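Local coordinates for protein 2-oxoglutarate-dependent dioxygenase DAO (Oryza sativa subsp. indica, PDB 6KUN) that probably inactivates the auxin indole-3-acetic acid by oxidising it irreversibly to 2-oxoindole-3-acetic acid, as an iron- and 2-oxoglutarate-dependent dioxygenase, at residues I128-V131 and A132-A136; D205-P208 and G209-V212; N159-Q162 and D163-G166; P60-A63 and K64-A68; L24-A27 and C28-G32. One frame throughout, in Å; residues are numbered along the deposited sequence.

The five contacts are local, each within one run of chain, and they show how helices and turns are built around a jelly-roll core. Interactions 1 and 5 touch, with centres 13 Å apart: CG2 of Val-135 packs 4.1 Å from SG of Cys-28, joining helix 111-138 to helix 18-30. Interaction 2 lies about 7 Å from each of them by nearest atoms. Interactions 3 and 4 lie on the far side of the chain's centre from interaction 1, about 6 Å apart at their nearest atoms. Interaction 3 comes closest to the cosubstrate, the side chain of Tyr-160 being about 7 Å from bound 2-oxoglutarate; interaction 4 is remote from the annotated sites.

Interaction 1: residues I128-V131 and A132-A136; sequences IVDV and AGKVA
A salt bridge spaced i to i+4 on the long helix 111-138 ties Asp-130 to Lys-134, and it illustrates how a helix can carry a charged pair on one flank while other residues of the same turns pack into the core. The ammonium nitrogen NZ of Lys-134 approaches OD1 of Asp-130 to 3.0 Å. It arrives on the syn side of that oxygen, 24° out of the carboxylate plane. OD2 of Asp-130 stays 3.7 Å from NZ, so one oxygen does most of the gripping. CG of Asp-130 is anti to the backbone N (chi1 -176°), which brings the carboxylate over toward the following turn. The lysine runs extended as far as CE, and the last torsion (chi4 46°) turns NZ onto the acid. On the way its CG passes 3.5 Å from Asp-130 O, the carbonyl oxygen that also accepts the Lys-134 amide at 3.0 Å. The same helical pattern takes Ala-132 N to Ile-128 O, Gly-133 N to Val-129 O and Val-135 N to Val-131 O. Between the valines the touch is light, CG1 of Val-131 lying 4.4 Å from CG2 of Val-135. Among its neighbours, the helix sets Ile-128 and Ala-132 against strands 179-183 and 242-249 of the large sheet, whereas Lys-134 and Val-135 meet helix 18-30 through Leu-24.

Interaction 2: residues D205-P208 and G209-V212; sequences DPLP and GSFV
The chain reverses from Leu-207 to Ser-210 in a type II beta turn, closed by a hydrogen bond of 3.1 Å from Ser-210 N to Leu-207 O. This turn lies in the connection between strand 201-203 of the smaller sheet and strand 211-215 of the larger one, and it is a worked example of one carbonyl serving two donors from a single residue. Pro-208 fills the first corner, where its ring-fixed phi suits the fold. Gly-209 takes the second with phi near 70°, a positive value that glycine, having no beta carbon, adopts without a clash against Pro-208 O. The hydroxyl of Ser-210 then supplies the second donor: OG gives a hydrogen bond of 2.9 Å to Leu-207 O, in the carbonyl plane and on a lone pair. A chi1 of 86° places OG between the backbone N and the carbonyl carbon of Ser-210, turned back toward the oxygen that its own amide already grips. Two bonds therefore fix the orientation of the Leu-207 peptide at the start of the reversal. Arg-35 of strand 33-37 adds a weak hydrogen bond from NE to Ser-210 OG; just past that strand, NE2 of His-39 bonds Gly-209 O. The leucine side chain touches the serine, its CB 3.7 Å from OG and the methyl CD1 of Leu-207 3.9 Å from CB of Ser-210.

Interaction 3: residues N159-Q162 and D163-G166; sequences NYTQ and DSVG
Ser-164 N donates to Thr-161 O at 3.0 Å, the one bond of this turn that is not weak, although the donor stands 62° out of the carbonyl plane and so not on a lone pair. Two weak bonds back it up. The hydroxyl oxygen OG of Ser-164 accepts the amide N of Thr-161 at 3.3 Å, so these residues hold each other through two separate links. In the other, Asp-163 N reaches OG1 of Thr-161 at 3.2 Å along a bent path of 132°. Thr-161 can offer this oxygen because chi1 of 72° brings OG1 round between its backbone N and carbonyl carbon, within range of the amide two residues on. This is the pattern of an ST turn, closed here by a weak bond, and it sits in the loop leading from strand 151-158 of the large sheet to strand 168-173 of the small one, within the jelly roll. Farther out the contact is van der Waals packing. CB of Ser-164 meets CD1 of Tyr-160 obliquely at 4.1 Å, and the methyl CG2 of Val-165 lies 3.8 Å from the carbonyl oxygen of Thr-161. Tyr-160 is buried beside Cys-236, its side chain about 4 Å from that of Arg-242, which lines the pocket of the bound 2-oxoglutarate, while Ser-164 packs on Leu-85.

Interaction 4: residues P60-A63 and K64-A68; sequences PDDA and KRRNA
Asp-62 and Arg-66, one turn apart on the short helix 61-66, form a salt bridge in which two guanidinium nitrogens share a single carboxylate oxygen. NH1 of Arg-66 points almost straight at OD2 of Asp-62, but the modelled 2.5 Å is very short and its exact value doubtful. NH2 adds a weak bond of 3.3 Å to the same OD2. The side chains run alongside each other, pointing the same way, with their charged planes 48° apart. CA of Ala-63 lies over one guanidinium face, 3.5 Å from the plane and toward its rim. A second acid, Asp-108, takes NH2 in a further salt bridge, and its backbone N bonds to Asn-67 OD1. The helix opens at Pro-60, its N-cap residue, whose carbonyl oxygen accepts Lys-64 N at 3.1 Å; Asp-61 O and Asp-62 O accept the amides of Arg-65 and Arg-66. Buried Lys-64 sends NZ away from the turn, to Glu-87 OE2 in a salt bridge and to Phe-57 O in a hydrogen bond. With its guanidinium shared between Asp-62 and Asp-108, Arg-66 would link this short helix electrostatically to the loop holding Asp-108, and the two acids would be expected to stabilise its positive charge.

Interaction 5: residues L24-A27 and C28-G32; sequences LRDA and CARLG
Cys-28 begins the last turn of helix 18-30, its SG resting 3.9 Å from CD1 of Leu-24 while its amide bonds to Leu-24 O. Both side chains also touch Phe-34 of strand 33-37, within the beta-alpha-beta unit made by strands 6-8 and 33-37 and this helix. Ala-29 continues the pattern, its N giving a 2.8 Å bond to Arg-25 O. At Arg-30 the backbone N meets Asp-26 O, and the side chain bends at chi3 (46°) to bring its guanidinium into a salt bridge with the Asp-26 carboxylate. The two planes stand 86° apart and OD2 lies over one guanidinium face; the modelled 2.5 Å from OD2 of Asp-26 to NH1 of Arg-30 is doubtful in so tight a fit. Leu-31 and Gly-32 then send their amides to one acceptor, Ala-27 O, each at 2.9 Å. The second of these bonds spans five residues, where the helical spacing is four. Gly-32, with phi of 75°, leaves the helix here and carries the chain into strand 33-37. The steep meeting of Asp-26 with Arg-30 suggests an attraction that is chiefly electrostatic, whereas two directed hydrogen bonds gather at Ala-27 O where the chain turns out of the helix.

Interaction 1: residues I128-V131 and A132-A136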
loop_
_atom_site.group_PDB
_atom_site.type_symbol
_atom_site.label_atom_id
_atom_site.label_comp_id
_atom_site.label_asym_id
_atom_site.label_seq_id
_atom_site.Cartn_x
_atom_site.Cartn_y
_atom_site.Cartn_z
ATOM N N ILE B 128 -0.514 -20.092 -7.323
ATOM C CA ILE B 128 -1.775 -20.601 -7.854
ATOM C C ILE B 128 -1.718 -22.124 -7.921
ATOM O O ILE B 128 -2.737 -22.783 -7.739
ATOM C CB ILE B 128 -2.088 -19.945 -9.203
ATOM C CG1 ILE B 128 -3.559 -20.016 -9.618
ATOM C CG2 ILE B 128 -1.193 -20.530 -10.301
ATOM C CD1 ILE B 128 -4.560 -20.314 -8.552
ATOM N N VAL B 129 -0.529 -22.692 -8.125
ATOM C CA VAL B 129 -0.378 -24.140 -8.071
ATOM C C VAL B 129 -0.652 -24.654 -6.651
ATOM O O VAL B 129 -1.368 -25.635 -6.461
ATOM C CB VAL B 129 1.018 -24.538 -8.564
ATOM C CG1 VAL B 129 1.319 -26.011 -8.286
ATOM C CG2 VAL B 129 1.149 -24.253 -10.067
ATOM N N ASP B 130 -0.099 -23.974 -5.641
ATOM C CA ASP B 130 -0.333 -24.332 -4.246
ATOM C C ASP B 130 -1.815 -24.226 -3.888
ATOM O O ASP B 130 -2.394 -25.153 -3.301
ATOM C CB ASP B 130 0.517 -23.449 -3.320
ATOM C CG ASP B 130 0.402 -23.846 -1.845
ATOM O OD1 ASP B 130 0.493 -25.047 -1.529
ATOM O OD2 ASP B 130 0.229 -22.955 -0.998
ATOM N N VAL B 131 -2.451 -23.127 -4.285
ATOM C CA VAL B 131 -3.883 -22.998 -4.078
ATOM C C VAL B 131 -4.648 -24.127 -4.780
ATOM O O VAL B 131 -5.508 -24.788 -4.179
ATOM C CB VAL B 131 -4.353 -21.616 -4.544
ATOM C CG1 VAL B 131 -5.883 -21.564 -4.479
ATOM C CG2 VAL B 131 -3.736 -20.520 -3.685
ATOM N N ALA B 132 -4.356 -24.369 -6.063
ATOM C CA ALA B 132 -5.054 -25.462 -6.755
ATOM C C ALA B 132 -4.917 -26.786 -6.007
ATOM O O ALA B 132 -5.895 -27.514 -5.832
ATOM C CB ALA B 132 -4.549 -25.606 -8.187
ATOM N N GLY B 133 -3.695 -27.112 -5.560
ATOM C CA GLY B 133 -3.481 -28.357 -4.830
ATOM C C GLY B 133 -4.321 -28.464 -3.575
ATOM O O GLY B 133 -4.856 -29.534 -3.256
ATOM N N LYS B 134 -4.435 -27.360 -2.830
ATOM C CA LYS B 134 -5.230 -27.360 -1.610
ATOM C C LYS B 134 -6.713 -27.488 -1.917
ATOM O O LYS B 134 -7.425 -28.210 -1.212
ATOM C CB LYS B 134 -4.938 -26.096 -0.784
ATOM C CG LYS B 134 -3.530 -26.143 -0.191
ATOM C CD LYS B 134 -3.175 -24.855 0.521
ATOM C CE LYS B 134 -2.024 -25.060 1.519
ATOM N NZ LYS B 134 -0.887 -25.851 0.974
ATOM N N VAL B 135 -7.191 -26.841 -2.976
ATOM C CA VAL B 135 -8.582 -27.025 -3.398
ATOM C C VAL B 135 -8.842 -28.488 -3.742
ATOM O O VAL B 135 -9.805 -29.097 -3.254
ATOM C CB VAL B 135 -8.922 -26.092 -4.577
ATOM C CG1 VAL B 135 -10.260 -26.473 -5.206
ATOM C CG2 VAL B 135 -8.996 -24.680 -4.079
ATOM N N ALA B 136 -7.968 -29.084 -4.567
ATOM C CA ALA B 136 -8.074 -30.515 -4.882
ATOM C C ALA B 136 -8.070 -31.406 -3.635
ATOM O O ALA B 136 -8.830 -32.382 -3.552
ATOM C CB ALA B 136 -6.928 -30.905 -5.821
#

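Interaction 2: residues D205-P208 and G209-V212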
loop_
_atom_site.group_PDB
_atom_site.type_symbol
_atom_site.label_atom_id
_atom_site.label_comp_id
_atom_site.label_asym_id
_atom_site.label_seq_id
_atom_site.Cartn_x
_atom_site.Cartn_y
_atom_site.Cartn_z
ATOM N N ASP B 205 -13.837 -5.685 -1.238
ATOM C CA ASP B 205 -13.018 -4.528 -0.929
ATOM C C ASP B 205 -11.566 -4.960 -0.785
ATOM O O ASP B 205 -11.283 -6.001 -0.180
ATOM C CB ASP B 205 -13.516 -3.855 0.349
ATOM C CG ASP B 205 -14.839 -3.146 0.145
ATOM O OD1 ASP B 205 -14.962 -2.429 -0.871
ATOM O OD2 ASP B 205 -15.759 -3.317 0.973
ATOM N N PRO B 206 -10.624 -4.199 -1.340
ATOM C CA PRO B 206 -9.217 -4.611 -1.251
ATOM C C PRO B 206 -8.758 -4.709 0.197
ATOM O O PRO B 206 -9.202 -3.950 1.069
ATOM C CB PRO B 206 -8.466 -3.509 -2.017
ATOM C CG PRO B 206 -9.382 -2.329 -2.008
ATOM C CD PRO B 206 -10.786 -2.872 -1.972
ATOM N N LEU B 207 -7.877 -5.673 0.451
ATOM C CA LEU B 207 -7.266 -5.859 1.773
ATOM C C LEU B 207 -5.769 -6.059 1.584
ATOM O O LEU B 207 -5.357 -7.125 1.077
ATOM C CB LEU B 207 -7.888 -7.050 2.486
ATOM C CG LEU B 207 -7.463 -7.404 3.912
ATOM C CD1 LEU B 207 -5.977 -7.719 4.035
ATOM C CD2 LEU B 207 -7.863 -6.285 4.873
ATOM N N PRO B 208 -4.927 -5.102 2.001
ATOM C CA PRO B 208 -3.543 -5.076 1.510
ATOM C C PRO B 208 -2.775 -6.345 1.844
ATOM O O PRO B 208 -2.990 -6.987 2.878
ATOM C CB PRO B 208 -2.927 -3.863 2.229
ATOM C CG PRO B 208 -4.096 -3.034 2.691
ATOM C CD PRO B 208 -5.190 -4.021 2.973
ATOM N N GLY B 209 -1.869 -6.715 0.931
ATOM C CA GLY B 209 -1.066 -7.909 1.103
ATOM C C GLY B 209 -1.795 -9.231 0.983
ATOM O O GLY B 209 -1.151 -10.281 1.136
ATOM N N SER B 210 -3.116 -9.230 0.757
ATOM C CA SER B 210 -3.876 -10.454 0.543
ATOM C C SER B 210 -4.250 -10.547 -0.930
ATOM O O SER B 210 -4.249 -9.546 -1.656
ATOM C CB SER B 210 -5.163 -10.499 1.363
ATOM O OG SER B 210 -6.218 -9.851 0.662
ATOM N N PHE B 211 -4.544 -11.773 -1.360
ATOM C CA PHE B 211 -4.956 -12.076 -2.733
ATOM C C PHE B 211 -6.401 -12.566 -2.699
ATOM O O PHE B 211 -6.860 -13.091 -1.691
ATOM C CB PHE B 211 -4.029 -13.147 -3.356
ATOM C CG PHE B 211 -2.585 -12.684 -3.553
ATOM C CD1 PHE B 211 -2.204 -12.022 -4.685
ATOM C CD2 PHE B 211 -1.610 -12.993 -2.621
ATOM C CE1 PHE B 211 -0.887 -11.595 -4.893
ATOM C CE2 PHE B 211 -0.279 -12.582 -2.816
ATOM C CZ PHE B 211 0.078 -11.877 -3.960
ATOM N N VAL B 212 -7.111 -12.354 -3.791
ATOM C CA VAL B 212 -8.440 -12.923 -4.022
ATOM C C VAL B 212 -8.306 -14.077 -4.991
ATOM O O VAL B 212 -7.611 -13.954 -6.009
ATOM C CB VAL B 212 -9.389 -11.842 -4.573
ATOM C CG1 VAL B 212 -10.764 -12.406 -4.849
ATOM C CG2 VAL B 212 -9.444 -10.669 -3.615
#

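Interaction 3: residues N159-Q162 and D163-G166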
loop_
_atom_site.group_PDB
_atom_site.type_symbol
_atom_site.label_atom_id
_atom_site.label_comp_id
_atom_site.label_asym_id
_atom_site.label_seq_id
_atom_site.Cartn_x
_atom_site.Cartn_y
_atom_site.Cartn_z
ATOM N N ASN B 159 -8.180 3.123 -16.903
ATOM C CA ASN B 159 -7.896 4.555 -16.841
ATOM C C ASN B 159 -9.169 5.334 -16.550
ATOM O O ASN B 159 -9.778 5.967 -17.410
ATOM C CB ASN B 159 -7.238 5.003 -18.135
ATOM C CG ASN B 159 -5.861 4.429 -18.278
ATOM O OD1 ASN B 159 -5.015 4.641 -17.410
ATOM N ND2 ASN B 159 -5.640 3.660 -19.338
ATOM N N TYR B 160 -9.550 5.289 -15.283
ATOM C CA TYR B 160 -10.709 6.003 -14.796
ATOM C C TYR B 160 -10.470 7.504 -14.774
ATOM O O TYR B 160 -9.333 7.974 -14.666
ATOM C CB TYR B 160 -11.045 5.531 -13.387
ATOM C CG TYR B 160 -11.473 4.084 -13.268
ATOM C CD1 TYR B 160 -12.081 3.423 -14.332
ATOM C CD2 TYR B 160 -11.292 3.393 -12.077
ATOM C CE1 TYR B 160 -12.497 2.129 -14.214
ATOM C CE2 TYR B 160 -11.705 2.088 -11.944
ATOM C CZ TYR B 160 -12.304 1.463 -13.016
ATOM O OH TYR B 160 -12.715 0.176 -12.878
ATOM N N THR B 161 -11.570 8.251 -14.868
ATOM C CA THR B 161 -11.578 9.699 -14.776
ATOM C C THR B 161 -12.813 10.106 -13.985
ATOM O O THR B 161 -13.627 9.259 -13.558
ATOM C CB THR B 161 -11.617 10.321 -16.164
ATOM O OG1 THR B 161 -12.931 10.090 -16.687
ATOM C CG2 THR B 161 -10.553 9.681 -17.101
ATOM N N GLN B 162 -12.984 11.413 -13.797
ATOM C CA GLN B 162 -14.182 11.874 -13.085
ATOM C C GLN B 162 -15.452 11.390 -13.784
ATOM O O GLN B 162 -16.453 11.078 -13.125
ATOM C CB GLN B 162 -14.177 13.400 -12.961
ATOM C CG GLN B 162 -13.025 13.979 -12.121
ATOM C CD GLN B 162 -13.247 13.875 -10.611
ATOM O OE1 GLN B 162 -14.301 13.419 -10.145
ATOM N NE2 GLN B 162 -12.246 14.296 -9.837
ATOM N N ASP B 163 -15.419 11.285 -15.116
ATOM C CA ASP B 163 -16.594 10.869 -15.872
ATOM C C ASP B 163 -16.887 9.371 -15.768
ATOM O O ASP B 163 -17.988 8.947 -16.140
ATOM C CB ASP B 163 -16.398 11.254 -17.338
ATOM C CG ASP B 163 -16.263 12.751 -17.531
ATOM O OD1 ASP B 163 -16.665 13.503 -16.606
ATOM O OD2 ASP B 163 -15.754 13.175 -18.594
ATOM N N SER B 164 -15.916 8.568 -15.297
ATOM C CA SER B 164 -16.087 7.119 -15.201
ATOM C C SER B 164 -16.800 6.716 -13.925
ATOM O O SER B 164 -17.340 5.623 -13.862
ATOM C CB SER B 164 -14.715 6.426 -15.188
ATOM O OG SER B 164 -14.036 6.630 -16.412
ATOM N N VAL B 165 -16.774 7.561 -12.893
ATOM C CA VAL B 165 -17.254 7.148 -11.592
ATOM C C VAL B 165 -18.734 6.783 -11.644
ATOM O O VAL B 165 -19.575 7.553 -12.142
ATOM C CB VAL B 165 -16.997 8.243 -10.537
ATOM C CG1 VAL B 165 -17.683 7.821 -9.242
ATOM C CG2 VAL B 165 -15.514 8.458 -10.326
ATOM N N GLY B 166 -19.062 5.633 -11.040
ATOM C CA GLY B 166 -20.394 5.084 -11.058
ATOM C C GLY B 166 -20.697 4.188 -12.248
ATOM O O GLY B 166 -21.836 3.716 -12.381
#

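Interaction 4: residues P60-A63 and K64-A68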
loop_
_atom_site.group_PDB
_atom_site.type_symbol
_atom_site.label_atom_id
_atom_site.label_comp_id
_atom_site.label_asym_id
_atom_site.label_seq_id
_atom_site.Cartn_x
_atom_site.Cartn_y
_atom_site.Cartn_z
ATOM N N PRO B 60 6.019 5.801 -22.012
ATOM C CA PRO B 60 5.479 6.488 -23.189
ATOM C C PRO B 60 4.834 5.512 -24.156
ATOM O O PRO B 60 5.165 4.321 -24.194
ATOM C CB PRO B 60 6.726 7.138 -23.831
ATOM C CG PRO B 60 7.660 7.343 -22.676
ATOM C CD PRO B 60 7.439 6.144 -21.774
ATOM N N ASP B 61 3.938 6.047 -24.995
ATOM C CA ASP B 61 3.152 5.202 -25.885
ATOM C C ASP B 61 4.037 4.402 -26.830
ATOM O O ASP B 61 3.699 3.275 -27.200
ATOM C CB ASP B 61 2.169 6.046 -26.701
ATOM C CG ASP B 61 1.029 6.575 -25.866
ATOM O OD1 ASP B 61 1.120 6.484 -24.635
ATOM O OD2 ASP B 61 0.048 7.093 -26.444
ATOM N N ASP B 62 5.161 4.974 -27.274
ATOM C CA ASP B 62 6.025 4.203 -28.158
ATOM C C ASP B 62 6.669 3.018 -27.429
ATOM O O ASP B 62 6.777 1.927 -27.996
ATOM C CB ASP B 62 7.088 5.097 -28.799
ATOM C CG ASP B 62 8.078 5.620 -27.822
ATOM O OD1 ASP B 62 7.682 6.351 -26.894
ATOM O OD2 ASP B 62 9.257 5.297 -27.996
ATOM N N ALA B 63 7.096 3.193 -26.175
ATOM C CA ALA B 63 7.653 2.044 -25.465
ATOM C C ALA B 63 6.583 0.955 -25.273
ATOM O O ALA B 63 6.868 -0.242 -25.394
ATOM C CB ALA B 63 8.238 2.495 -24.127
ATOM N N LYS B 64 5.338 1.352 -25.008
ATOM C CA LYS B 64 4.263 0.367 -24.868
ATOM C C LYS B 64 4.022 -0.390 -26.169
ATOM O O LYS B 64 3.823 -1.621 -26.157
ATOM C CB LYS B 64 2.990 1.067 -24.367
ATOM C CG LYS B 64 3.271 1.802 -23.064
ATOM C CD LYS B 64 2.120 1.865 -22.051
ATOM C CE LYS B 64 1.429 3.195 -22.060
ATOM N NZ LYS B 64 0.505 3.434 -20.912
ATOM N N ARG B 65 4.084 0.298 -27.309
ATOM C CA ARG B 65 3.913 -0.401 -28.583
ATOM C C ARG B 65 5.087 -1.333 -28.878
ATOM O O ARG B 65 4.910 -2.423 -29.432
ATOM C CB ARG B 65 3.753 0.606 -29.722
ATOM C CG ARG B 65 2.423 0.496 -30.471
ATOM C CD ARG B 65 2.596 0.019 -31.909
ATOM N NE ARG B 65 3.054 1.082 -32.800
ATOM C CZ ARG B 65 2.336 2.156 -33.130
ATOM N NH1 ARG B 65 1.118 2.330 -32.626
ATOM N NH2 ARG B 65 2.844 3.065 -33.957
ATOM N N ARG B 66 6.305 -0.916 -28.529
ATOM C CA ARG B 66 7.414 -1.855 -28.659
ATOM C C ARG B 66 7.248 -3.096 -27.779
ATOM O O ARG B 66 7.945 -4.097 -28.000
ATOM C CB ARG B 66 8.717 -1.134 -28.334
ATOM C CG ARG B 66 9.088 -0.078 -29.407
ATOM C CD ARG B 66 10.543 0.324 -29.367
ATOM N NE ARG B 66 10.915 1.012 -28.134
ATOM C CZ ARG B 66 10.530 2.243 -27.813
ATOM N NH1 ARG B 66 9.742 2.931 -28.636
ATOM N NH2 ARG B 66 10.922 2.789 -26.662
ATOM N N ASN B 67 6.321 -3.070 -26.827
ATOM C CA ASN B 67 6.066 -4.219 -25.977
ATOM C C ASN B 67 4.909 -5.062 -26.457
ATOM O O ASN B 67 4.531 -6.017 -25.777
ATOM C CB ASN B 67 5.812 -3.720 -24.546
ATOM C CG ASN B 67 7.102 -3.400 -23.845
ATOM O OD1 ASN B 67 8.042 -4.208 -23.861
ATOM N ND2 ASN B 67 7.159 -2.232 -23.198
ATOM N N ALA B 68 4.341 -4.743 -27.613
ATOM C CA ALA B 68 3.290 -5.584 -28.186
ATOM C C ALA B 68 3.905 -6.735 -28.953
ATOM O O ALA B 68 4.840 -6.539 -29.727
ATOM C CB ALA B 68 2.383 -4.768 -29.104
#

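Interaction 5: residues L24-A27 and C28-G32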
loop_
_atom_site.group_PDB
_atom_site.type_symbol
_atom_site.label_atom_id
_atom_site.label_comp_id
_atom_site.label_asym_id
_atom_site.label_seq_id
_atom_site.Cartn_x
_atom_site.Cartn_y
_atom_site.Cartn_z
ATOM N N LEU B 24 -12.224 -23.682 3.200
ATOM C CA LEU B 24 -11.831 -23.479 1.808
ATOM C C LEU B 24 -12.847 -24.101 0.864
ATOM O O LEU B 24 -13.333 -23.449 -0.059
ATOM C CB LEU B 24 -10.442 -24.093 1.566
ATOM C CG LEU B 24 -9.971 -24.132 0.105
ATOM C CD1 LEU B 24 -10.123 -22.781 -0.494
ATOM C CD2 LEU B 24 -8.522 -24.593 0.038
ATOM N N ARG B 25 -13.202 -25.371 1.106
ATOM C CA ARG B 25 -14.111 -26.052 0.180
ATOM C C ARG B 25 -15.470 -25.378 0.206
ATOM O O ARG B 25 -16.097 -25.154 -0.846
ATOM C CB ARG B 25 -14.225 -27.530 0.533
ATOM C CG ARG B 25 -15.180 -28.311 -0.425
ATOM C CD ARG B 25 -15.812 -29.567 0.246
ATOM N NE ARG B 25 -14.760 -30.223 0.982
ATOM C CZ ARG B 25 -14.734 -30.404 2.292
ATOM N NH1 ARG B 25 -15.752 -30.036 3.088
ATOM N NH2 ARG B 25 -13.662 -30.971 2.817
ATOM N N ASP B 26 -15.905 -24.980 1.399
ATOM C CA ASP B 26 -17.199 -24.351 1.530
ATOM C C ASP B 26 -17.248 -23.019 0.805
ATOM O O ASP B 26 -18.243 -22.693 0.141
ATOM C CB ASP B 26 -17.519 -24.174 3.013
ATOM C CG ASP B 26 -18.926 -23.763 3.235
ATOM O OD1 ASP B 26 -19.822 -24.606 2.992
ATOM O OD2 ASP B 26 -19.136 -22.597 3.622
ATOM N N ALA B 27 -16.173 -22.255 0.861
ATOM C CA ALA B 27 -16.128 -20.997 0.117
ATOM C C ALA B 27 -16.172 -21.251 -1.382
ATOM O O ALA B 27 -16.893 -20.569 -2.103
ATOM C CB ALA B 27 -14.876 -20.212 0.494
ATOM N N CYS B 28 -15.420 -22.233 -1.858
ATOM C CA CYS B 28 -15.429 -22.568 -3.276
ATOM C C CYS B 28 -16.800 -23.078 -3.735
ATOM O O CYS B 28 -17.241 -22.771 -4.856
ATOM C CB CYS B 28 -14.352 -23.622 -3.553
ATOM S SG CYS B 28 -12.681 -23.002 -3.426
ATOM N N ALA B 29 -17.473 -23.870 -2.890
ATOM C CA ALA B 29 -18.715 -24.491 -3.313
ATOM C C ALA B 29 -19.878 -23.501 -3.288
ATOM O O ALA B 29 -20.756 -23.533 -4.153
ATOM C CB ALA B 29 -19.024 -25.691 -2.419
ATOM N N ARG B 30 -19.902 -22.621 -2.296
ATOM C CA ARG B 30 -21.049 -21.758 -2.129
ATOM C C ARG B 30 -20.858 -20.420 -2.796
ATOM O O ARG B 30 -21.844 -19.871 -3.276
ATOM C CB ARG B 30 -21.355 -21.561 -0.637
ATOM C CG ARG B 30 -21.966 -22.794 -0.005
ATOM C CD ARG B 30 -21.672 -22.870 1.456
ATOM N NE ARG B 30 -21.889 -21.590 2.122
ATOM C CZ ARG B 30 -21.842 -21.423 3.441
ATOM N NH1 ARG B 30 -21.602 -22.465 4.232
ATOM N NH2 ARG B 30 -22.039 -20.223 3.972
ATOM N N LEU B 31 -19.635 -19.872 -2.808
ATOM C CA LEU B 31 -19.344 -18.548 -3.362
ATOM C C LEU B 31 -18.463 -18.568 -4.604
ATOM O O LEU B 31 -18.599 -17.689 -5.464
ATOM C CB LEU B 31 -18.623 -17.689 -2.316
ATOM C CG LEU B 31 -18.937 -16.195 -2.215
ATOM C CD1 LEU B 31 -17.824 -15.467 -1.468
ATOM C CD2 LEU B 31 -19.177 -15.500 -3.496
ATOM N N GLY B 32 -17.523 -19.507 -4.701
ATOM C CA GLY B 32 -16.556 -19.458 -5.792
ATOM C C GLY B 32 -15.480 -18.417 -5.656
ATOM O O GLY B 32 -14.773 -18.167 -6.640
#